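PDB 3JVA: dipeptide Epimerase from Enterococcus faecalis V583, which belongs to the mandelate racemase/muconate lactonizing enzyme family of the enolase superfamily and holds a magnesium ion in its barrel domain. Local coordinates for residues B[25-33]-B[293-301]. Numbering follows the deposited sequence.
Sequences TIESADSAI and MAEETTIGI
E295 reaches across to the backbone of 28-30 and shows how one carboxylate can fasten a barrel loop to the corner of a neighbouring sheet. Its CB lies 4.2 Å from D30 O. CG, swung to the amide side and opposite the carbonyl carbon, leads the chain toward 25-33, and a bend at chi2 (-149°) brings the carboxylate up to the backbone at the S28 corner. I26 CG2 is seated over the flat face of this group, 4.1 Å from E295 CD. At the tip, OE1 accepts the N-H of D30 over 2.8 Å, in a nearly straight bond (173°). The donor comes from the anti side, somewhat out of the carboxylate plane. The same oxygen stands 3.0 Å from S28 O, a pairing of two acceptors that probably costs some of the energy gained from D30. The carboxylate of D30 is turned elsewhere: S28 OG donates to D30 OD1 across the corner, on its syn side, which may help keep the two negative groups apart.

A29 CB meets T297 CG2 at 4.0 Å, while S31 CB stands almost straight ahead of E295 O, 3.4 Å away, where a donor might have been expected; this buried carbonyl has no hydrogen-bond partner. The hydroxyls of S31 and T297 do not bond each other; both bind OE2 of E47, on strand 43-48, and the other oxygen of that carboxylate takes the N-H of G300 in the first turn of helix 298-310. Further along, I299 CD1 touches I33 CG2 at 3.6 Å. Strand 29-38 of the N-terminal capping domain is thereby joined to the loop and helix after barrel strand 287-290, an interdomain seam characteristic of the enolase superfamily, in which the cap packs against the C-terminal end of the barrel.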
ATOM      1  N   THR B  25      36.359  16.244 -23.748  1.00 45.40           N
ATOM      2  CA  THR B  25      37.343  15.214 -23.436  1.00 45.97           C
ATOM      3  C   THR B  25      38.182  15.631 -22.233  1.00 44.48           C
ATOM      4  O   THR B  25      38.157  16.788 -21.813  1.00 44.54           O
ATOM      5  CB  THR B  25      38.302  14.968 -24.620  1.00 46.52           C
ATOM      6  OG1 THR B  25      39.049  16.160 -24.883  1.00 47.95           O
ATOM      7  CG2 THR B  25      37.526  14.575 -25.869  1.00 47.79           C
ATOM      8  N   ILE B  26      38.922  14.673 -21.686  1.00 42.73           N
ATOM      9  CA  ILE B  26      39.785  14.909 -20.537  1.00 40.85           C
ATOM     10  C   ILE B  26      41.127  14.247 -20.821  1.00 39.55           C
ATOM     11  O   ILE B  26      41.184  13.042 -21.070  1.00 39.94           O
ATOM     12  CB  ILE B  26      39.197  14.279 -19.259  1.00 41.48           C
ATOM     13  CG1 ILE B  26      37.779  14.808 -19.018  1.00 41.94           C
ATOM     14  CG2 ILE B  26      40.093  14.592 -18.064  1.00 39.84           C
ATOM     15  CD1 ILE B  26      37.089  14.174 -17.832  1.00 43.58           C
ATOM     16  N   GLU B  27      42.205  15.023 -20.793  1.00 37.01           N
ATOM     17  CA  GLU B  27      43.524  14.458 -21.056  1.00 35.92           C
ATOM     18  C   GLU B  27      44.459  14.537 -19.861  1.00 32.49           C
ATOM     19  O   GLU B  27      45.605  14.097 -19.930  1.00 29.13           O
ATOM     20  CB  GLU B  27      44.164  15.136 -22.271  1.00 39.70           C
ATOM     21  CG  GLU B  27      44.062  16.646 -22.295  1.00 45.42           C
ATOM     22  CD  GLU B  27      44.611  17.240 -23.584  1.00 48.82           C
ATOM     23  OE1 GLU B  27      44.509  18.473 -23.767  1.00 51.32           O
ATOM     24  OE2 GLU B  27      45.146  16.474 -24.414  1.00 50.34           O
ATOM     25  N   SER B  28      43.959  15.081 -18.758  1.00 30.80           N
ATOM     26  CA  SER B  28      44.756  15.211 -17.547  1.00 28.95           C
ATOM     27  C   SER B  28      43.867  15.013 -16.325  1.00 27.87           C
ATOM     28  O   SER B  28      42.694  15.383 -16.339  1.00 27.90           O
ATOM     29  CB  SER B  28      45.405  16.599 -17.496  1.00 31.05           C
ATOM     30  OG  SER B  28      46.236  16.747 -16.355  1.00 32.46           O
ATOM     31  N   ALA B  29      44.422  14.404 -15.282  1.00 25.49           N
ATOM     32  CA  ALA B  29      43.684  14.192 -14.045  1.00 25.28           C
ATOM     33  C   ALA B  29      44.069  15.349 -13.138  1.00 24.68           C
ATOM     34  O   ALA B  29      45.157  15.363 -12.565  1.00 25.03           O
ATOM     35  CB  ALA B  29      44.080  12.875 -13.412  1.00 24.28           C
ATOM     36  N   ASP B  30      43.182  16.331 -13.030  1.00 23.86           N
ATOM     37  CA  ASP B  30      43.453  17.500 -12.208  1.00 24.69           C
ATOM     38  C   ASP B  30      42.626  17.443 -10.931  1.00 24.19           C
ATOM     39  O   ASP B  30      41.402  17.580 -10.961  1.00 25.22           O
ATOM     40  CB  ASP B  30      43.152  18.772 -13.009  1.00 25.98           C
ATOM     41  CG  ASP B  30      43.935  18.832 -14.320  1.00 29.14           C
ATOM     42  OD1 ASP B  30      44.961  18.126 -14.433  1.00 29.49           O
ATOM     43  OD2 ASP B  30      43.535  19.583 -15.233  1.00 28.94           O
ATOM     44  N   SER B  31      43.305  17.238  -9.805  1.00 21.33           N
ATOM     45  CA  SER B  31      42.630  17.126  -8.520  1.00 20.79           C
ATOM     46  C   SER B  31      43.249  17.989  -7.432  1.00 21.12           C
ATOM     47  O   SER B  31      44.260  18.661  -7.640  1.00 21.33           O
ATOM     48  CB  SER B  31      42.657  15.672  -8.051  1.00 19.38           C
ATOM     49  OG  SER B  31      44.000  15.215  -7.949  1.00 20.24           O
ATOM     50  N   ALA B  32      42.626  17.948  -6.263  1.00 19.96           N
ATOM     51  CA  ALA B  32      43.110  18.695  -5.117  1.00 18.38           C
ATOM     52  C   ALA B  32      43.764  17.692  -4.181  1.00 18.35           C
ATOM     53  O   ALA B  32      43.207  16.624  -3.928  1.00 18.33           O
ATOM     54  CB  ALA B  32      41.939  19.391  -4.418  1.00 18.68           C
ATOM     55  N   ILE B  33      44.962  18.011  -3.701  1.00 18.17           N
ATOM     56  CA  ILE B  33      45.646  17.136  -2.763  1.00 18.30           C
ATOM     57  C   ILE B  33      45.837  17.910  -1.470  1.00 20.19           C
ATOM     58  O   ILE B  33      46.335  19.035  -1.477  1.00 19.31           O
ATOM     59  CB  ILE B  33      47.019  16.651  -3.307  1.00 19.71           C
ATOM     60  CG1 ILE B  33      46.789  15.659  -4.451  1.00 20.66           C
ATOM     61  CG2 ILE B  33      47.820  15.988  -2.191  1.00 21.15           C
ATOM     62  CD1 ILE B  33      48.059  15.061  -5.039  1.00 21.90           C
ATOM     63  N   MET B 293      36.917   8.057  -9.750  1.00 22.44           N
ATOM     64  CA  MET B 293      36.626   9.133 -10.694  1.00 22.36           C
ATOM     65  C   MET B 293      37.708   9.154 -11.767  1.00 22.09           C
ATOM     66  O   MET B 293      38.807   8.639 -11.564  1.00 21.38           O
ATOM     67  CB  MET B 293      36.631  10.492  -9.983  1.00 22.55           C
ATOM     68  CG  MET B 293      35.777  10.568  -8.738  1.00 25.95           C
ATOM     69  SD  MET B 293      34.046  10.245  -9.069  1.00 28.74           S
ATOM     70  CE  MET B 293      33.600  11.735  -9.935  1.00 27.79           C
ATOM     71  N   ALA B 294      37.384   9.758 -12.906  1.00 22.60           N
ATOM     72  CA  ALA B 294      38.326   9.875 -14.008  1.00 23.63           C
ATOM     73  C   ALA B 294      39.456  10.808 -13.592  1.00 23.63           C
ATOM     74  O   ALA B 294      40.583  10.702 -14.088  1.00 25.71           O
ATOM     75  CB  ALA B 294      37.616  10.434 -15.248  1.00 24.22           C
ATOM     76  N   GLU B 295      39.158  11.712 -12.663  1.00 22.60           N
ATOM     77  CA  GLU B 295      40.158  12.672 -12.220  1.00 24.74           C
ATOM     78  C   GLU B 295      40.740  12.511 -10.817  1.00 24.08           C
ATOM     79  O   GLU B 295      41.081  13.503 -10.172  1.00 27.30           O
ATOM     80  CB  GLU B 295      39.634  14.101 -12.412  1.00 25.52           C
ATOM     81  CG  GLU B 295      39.289  14.402 -13.869  1.00 31.60           C
ATOM     82  CD  GLU B 295      39.489  15.857 -14.253  1.00 36.57           C
ATOM     83  OE1 GLU B 295      40.657  16.316 -14.276  1.00 36.09           O
ATOM     84  OE2 GLU B 295      38.480  16.539 -14.535  1.00 35.67           O
ATOM     85  N   GLU B 296      40.834  11.278 -10.323  1.00 21.55           N
ATOM     86  CA  GLU B 296      41.476  11.087  -9.030  1.00 21.30           C
ATOM     87  C   GLU B 296      42.732  10.265  -9.281  1.00 20.17           C
ATOM     88  O   GLU B 296      42.911   9.702 -10.368  1.00 20.03           O
ATOM     89  CB  GLU B 296      40.560  10.425  -7.991  1.00 22.62           C
ATOM     90  CG  GLU B 296      40.068   9.033  -8.269  1.00 22.28           C
ATOM     91  CD  GLU B 296      39.172   8.559  -7.138  1.00 24.57           C
ATOM     92  OE1 GLU B 296      39.683   8.377  -6.010  1.00 23.80           O
ATOM     93  OE2 GLU B 296      37.958   8.394  -7.368  1.00 24.53           O
ATOM     94  N   THR B 297      43.602  10.193  -8.288  1.00 19.38           N
ATOM     95  CA  THR B 297      44.857   9.498  -8.480  1.00 17.06           C
ATOM     96  C   THR B 297      45.266   8.596  -7.323  1.00 19.19           C
ATOM     97  O   THR B 297      44.422   8.005  -6.655  1.00 19.57           O
ATOM     98  CB  THR B 297      45.968  10.534  -8.781  1.00 18.61           C
ATOM     99  OG1 THR B 297      46.076  11.462  -7.690  1.00 21.37           O
ATOM    100  CG2 THR B 297      45.613  11.328 -10.040  1.00 18.40           C
ATOM    101  N   THR B 298      46.570   8.500  -7.094  1.00 18.69           N
ATOM    102  CA  THR B 298      47.112   7.629  -6.061  1.00 19.72           C
ATOM    103  C   THR B 298      46.456   7.676  -4.684  1.00 21.08           C
ATOM    104  O   THR B 298      46.098   6.636  -4.130  1.00 21.73           O
ATOM    105  CB  THR B 298      48.621   7.876  -5.901  1.00 21.02           C
ATOM    106  OG1 THR B 298      49.248   7.785  -7.188  1.00 21.35           O
ATOM    107  CG2 THR B 298      49.230   6.845  -4.967  1.00 21.84           C
ATOM    108  N   ILE B 299      46.299   8.868  -4.122  1.00 20.18           N
ATOM    109  CA  ILE B 299      45.700   8.971  -2.793  1.00 20.39           C
ATOM    110  C   ILE B 299      44.258   8.454  -2.752  1.00 19.38           C
ATOM    111  O   ILE B 299      43.906   7.636  -1.899  1.00 17.84           O
ATOM    112  CB  ILE B 299      45.736  10.417  -2.293  1.00 20.60           C
ATOM    113  CG1 ILE B 299      47.191  10.891  -2.204  1.00 22.86           C
ATOM    114  CG2 ILE B 299      45.058  10.508  -0.927  1.00 20.14           C
ATOM    115  CD1 ILE B 299      47.348  12.380  -1.948  1.00 22.75           C
ATOM    116  N   GLY B 300      43.428   8.929  -3.671  1.00 19.98           N
ATOM    117  CA  GLY B 300      42.048   8.481  -3.701  1.00 20.70           C
ATOM    118  C   GLY B 300      41.934   6.978  -3.894  1.00 20.26           C
ATOM    119  O   GLY B 300      41.134   6.310  -3.233  1.00 18.56           O
ATOM    120  N   ILE B 301      42.744   6.437  -4.798  1.00 20.47           N
ATOM    121  CA  ILE B 301      42.712   5.011  -5.072  1.00 19.70           C
ATOM    122  C   ILE B 301      43.154   4.201  -3.863  1.00 18.90           C
ATOM    123  O   ILE B 301      42.549   3.181  -3.534  1.00 18.23           O
ATOM    124  CB  ILE B 301      43.623   4.649  -6.271  1.00 19.59           C
ATOM    125  CG1 ILE B 301      43.002   5.167  -7.573  1.00 19.45           C
ATOM    126  CG2 ILE B 301      43.844   3.146  -6.319  1.00 20.83           C
ATOM    127  CD1 ILE B 301      41.655   4.516  -7.924  1.00 21.39           C
TER